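Local coordinates for HTPA Reductase (PDB 5U5I), which probably catalyses the NAD(P)H-dependent reduction of 4-hydroxy-tetrahydrodipicolinate to tetrahydrodipicolinate in the diaminopimelate route to lysine, at residues L97-G102 with T120-A125. Residues are numbered along the deposited sequence; the frame is centred on the assembly and turned at random.
With NAD (nicotinamide-adenine-dinucleotide), chain E.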
loop_
_atom_site.group_PDB
_atom_site.type_symbol
_atom_site.label_atom_id
_atom_site.label_comp_id
_atom_site.label_asym_id
_atom_site.label_seq_id
_atom_site.Cartn_x
_atom_site.Cartn_y
_atom_site.Cartn_z
ATOM N N LEU B 97 9.460 -33.651 -10.669
ATOM C CA LEU B 97 8.587 -32.886 -11.544
ATOM C C LEU B 97 8.520 -31.435 -11.070
ATOM O O LEU B 97 8.105 -31.189 -9.932
ATOM C CB LEU B 97 7.164 -33.442 -11.527
ATOM C CG LEU B 97 6.823 -34.610 -12.446
ATOM C CD1 LEU B 97 5.509 -35.272 -12.014
ATOM C CD2 LEU B 97 6.745 -34.110 -13.881
ATOM N N PRO B 98 8.902 -30.469 -11.931
ATOM C CA PRO B 98 8.667 -29.083 -11.505
ATOM C C PRO B 98 7.177 -28.757 -11.458
ATOM O O PRO B 98 6.389 -29.303 -12.256
ATOM C CB PRO B 98 9.372 -28.255 -12.574
ATOM C CG PRO B 98 9.378 -29.122 -13.783
ATOM C CD PRO B 98 9.497 -30.538 -13.279
ATOM N N PHE B 99 6.784 -27.887 -10.529
ATOM C CA PHE B 99 5.371 -27.567 -10.381
ATOM C C PHE B 99 5.048 -26.151 -9.909
ATOM O O PHE B 99 5.827 -25.494 -9.211
ATOM C CB PHE B 99 4.669 -28.595 -9.486
ATOM C CG PHE B 99 5.112 -28.564 -8.061
ATOM C CD1 PHE B 99 6.272 -29.212 -7.670
ATOM C CD2 PHE B 99 4.380 -27.865 -7.104
ATOM C CE1 PHE B 99 6.698 -29.168 -6.351
ATOM C CE2 PHE B 99 4.795 -27.820 -5.781
ATOM C CZ PHE B 99 5.957 -28.477 -5.403
ATOM N N VAL B 100 3.857 -25.724 -10.298
ATOM C CA VAL B 100 3.272 -24.481 -9.869
ATOM C C VAL B 100 2.021 -24.864 -9.122
ATOM O O VAL B 100 1.109 -25.412 -9.713
ATOM C CB VAL B 100 2.919 -23.586 -11.075
ATOM C CG1 VAL B 100 2.139 -22.360 -10.630
ATOM C CG2 VAL B 100 4.182 -23.171 -11.799
HETATM N N MSE B 101 1.982 -24.596 -7.825
HETATM C CA MSE B 101 0.807 -24.913 -7.046
HETATM C C MSE B 101 0.071 -23.732 -6.489
HETATM O O MSE B 101 0.601 -22.991 -5.648
HETATM C CB MSE B 101 1.163 -25.775 -5.863
HETATM C CG MSE B 101 -0.197 -26.226 -5.356
HETATM SE SE MSE B 101 0.103 -27.520 -4.006
HETATM C CE MSE B 101 1.020 -28.986 -4.958
ATOM N N GLY B 102 -1.181 -23.587 -6.923
ATOM C CA GLY B 102 -2.084 -22.542 -6.429
ATOM C C GLY B 102 -3.102 -23.051 -5.416
ATOM O O GLY B 102 -3.731 -22.258 -4.732
ATOM N N THR B 120 13.399 -29.256 -5.922
ATOM C CA THR B 120 12.471 -29.247 -7.045
ATOM C C THR B 120 12.144 -27.810 -7.469
ATOM O O THR B 120 11.741 -27.001 -6.635
ATOM C CB THR B 120 11.135 -29.932 -6.678
ATOM O OG1 THR B 120 11.378 -31.249 -6.169
ATOM C CG2 THR B 120 10.232 -30.013 -7.883
ATOM N N TYR B 121 12.287 -27.516 -8.764
ATOM C CA TYR B 121 11.894 -26.221 -9.311
ATOM C C TYR B 121 10.395 -26.057 -9.065
ATOM O O TYR B 121 9.599 -26.931 -9.443
ATOM C CB TYR B 121 12.262 -26.081 -10.801
ATOM C CG TYR B 121 13.748 -25.827 -11.052
ATOM C CD1 TYR B 121 14.276 -24.534 -11.013
ATOM C CD2 TYR B 121 14.632 -26.888 -11.334
ATOM C CE1 TYR B 121 15.627 -24.305 -11.242
ATOM C CE2 TYR B 121 15.991 -26.666 -11.558
ATOM C CZ TYR B 121 16.486 -25.381 -11.516
ATOM O OH TYR B 121 17.826 -25.160 -11.727
ATOM N N SER B 122 10.028 -24.993 -8.356
ATOM C CA SER B 122 8.646 -24.803 -7.946
ATOM C C SER B 122 8.252 -23.361 -7.624
ATOM O O SER B 122 9.077 -22.551 -7.192
ATOM C CB SER B 122 8.324 -25.688 -6.739
ATOM O OG SER B 122 9.180 -25.423 -5.654
ATOM N N ILE B 123 6.968 -23.079 -7.850
ATOM C CA ILE B 123 6.327 -21.858 -7.435
ATOM C C ILE B 123 5.120 -22.255 -6.617
ATOM O O ILE B 123 4.211 -22.932 -7.115
ATOM C CB ILE B 123 5.880 -20.999 -8.627
ATOM C CG1 ILE B 123 7.100 -20.414 -9.316
ATOM C CG2 ILE B 123 4.960 -19.869 -8.158
ATOM C CD1 ILE B 123 6.802 -19.807 -10.664
ATOM N N ILE B 124 5.108 -21.820 -5.365
ATOM C CA ILE B 124 4.032 -22.137 -4.449
ATOM C C ILE B 124 3.480 -20.814 -3.936
ATOM O O ILE B 124 4.200 -20.021 -3.341
ATOM C CB ILE B 124 4.514 -23.066 -3.314
ATOM C CG1 ILE B 124 5.031 -24.386 -3.914
ATOM C CG2 ILE B 124 3.371 -23.349 -2.353
ATOM C CD1 ILE B 124 5.726 -25.324 -2.948
ATOM N N ALA B 125 2.212 -20.558 -4.231
ATOM C CA ALA B 125 1.564 -19.347 -3.786
ATOM C C ALA B 125 0.068 -19.569 -3.621
ATOM O O ALA B 125 -0.570 -20.004 -4.557
ATOM C CB ALA B 125 1.826 -18.264 -4.804
HETATM P PA NAD E . -12.947 -27.042 -7.622
HETATM O O1A NAD E . -13.555 -27.932 -6.566
HETATM O O2A NAD E . -13.823 -26.343 -8.622
HETATM O O5B NAD E . -11.830 -27.876 -8.421
HETATM C C5B NAD E . -10.895 -28.677 -7.705
HETATM C C4B NAD E . -10.749 -30.013 -8.418
HETATM O O4B NAD E . -9.664 -30.748 -7.854
HETATM C C3B NAD E . -11.975 -30.915 -8.322
HETATM O O3B NAD E . -12.492 -31.122 -9.645
HETATM C C2B NAD E . -11.454 -32.201 -7.689
HETATM O O2B NAD E . -12.036 -33.383 -8.233
HETATM C C1B NAD E . -9.968 -32.136 -7.992
HETATM N N9A NAD E . -9.065 -32.938 -7.137
HETATM C C8A NAD E . -9.187 -33.179 -5.820
HETATM N N7A NAD E . -8.159 -33.937 -5.374
HETATM C C5A NAD E . -7.356 -34.182 -6.416
HETATM C C6A NAD E . -6.106 -34.928 -6.630
HETATM N N6A NAD E . -5.505 -35.565 -5.599
HETATM N N1A NAD E . -5.588 -34.935 -7.872
HETATM C C2A NAD E . -6.182 -34.310 -8.910
HETATM N N3A NAD E . -7.333 -33.622 -8.786
HETATM C C4A NAD E . -7.956 -33.522 -7.583
HETATM O O3 NAD E . -12.077 -25.948 -6.812
HETATM P PN NAD E . -11.555 -24.576 -7.469
HETATM O O1N NAD E . -12.691 -23.602 -7.326
HETATM O O2N NAD E . -10.971 -24.842 -8.830
HETATM O O5D NAD E . -10.361 -24.219 -6.460
HETATM C C5D NAD E . -9.333 -25.195 -6.314
HETATM C C4D NAD E . -8.262 -24.744 -5.346
HETATM O O4D NAD E . -7.613 -23.571 -5.859
HETATM C C3D NAD E . -8.860 -24.376 -3.999
HETATM O O3D NAD E . -7.993 -24.849 -2.969
HETATM C C2D NAD E . -8.912 -22.860 -4.014
HETATM O O2D NAD E . -8.810 -22.282 -2.713
HETATM C C1D NAD E . -7.679 -22.548 -4.851
HETATM N N1N NAD E . -7.620 -21.223 -5.489
HETATM C C2N NAD E . -6.399 -20.690 -5.590
HETATM C C3N NAD E . -6.172 -19.460 -6.184
HETATM C C7N NAD E . -4.787 -18.875 -6.271
HETATM O O7N NAD E . -4.648 -17.833 -6.888
HETATM N N7N NAD E . -3.711 -19.447 -5.722
HETATM C C4N NAD E . -7.267 -18.776 -6.702
HETATM C C5N NAD E . -8.535 -19.339 -6.606
HETATM C C6N NAD E . -8.690 -20.581 -5.994
#
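Phe-99 and Ser-122, Val-100 and Ile-123, and Met-101 and Ile-124 pair as neighbours in the parallel sheet of a Rossmann-type domain, where helix 108-118 makes the beta-alpha-beta crossover between strands 99-101 and 122-124. Their segment axes run 4.8 Å apart and diverge by just 1°, a worked example of parallel pairing.

Four backbone hydrogen bonds hold the strands. Residues 99 and 101 give and accept in turn: Phe-99 N reaches Tyr-121 O, Ile-123 N reaches Phe-99 O, Met-101 N reaches Ile-123 O at 2.9 Å, and Ala-125 N reaches Met-101 O. Weaker CA-H...O contacts reinforce this ladder, among them Val-100 CA to Ile-123 O at 3.3 Å. Val-100 turns its backbone the other way, to Val-76 and Asp-78 of the next strand. Within segment 120-125, Ser-122 OG also bonds back to Thr-120 O.

Apolar packing centres on the Phe-99 ring, on the face that helices 85-94 and 108-118 cover. A chi1 of 67° sets CG between N and C of its own backbone, and the ring leans over strand 122-124. Ser-122 CB sits over one face in a CH-pi contact, 4.0 Å from the centroid, while Ile-124 CD1 touches Phe-99 CE2 at 3.9 Å and Thr-120 CG2 meets Phe-99 CE1. Val-100 and Ile-123 project from the reverse face, where helix 240-259 packs against Ile-123.

The cofactor lies at the carboxyl ends of the strands, as is usual in Rossmann folds. There the nicotinamide amide of NAD donates from N7N to Gly-102 O, 3.0 Å away, with an N-H...O angle of 162°.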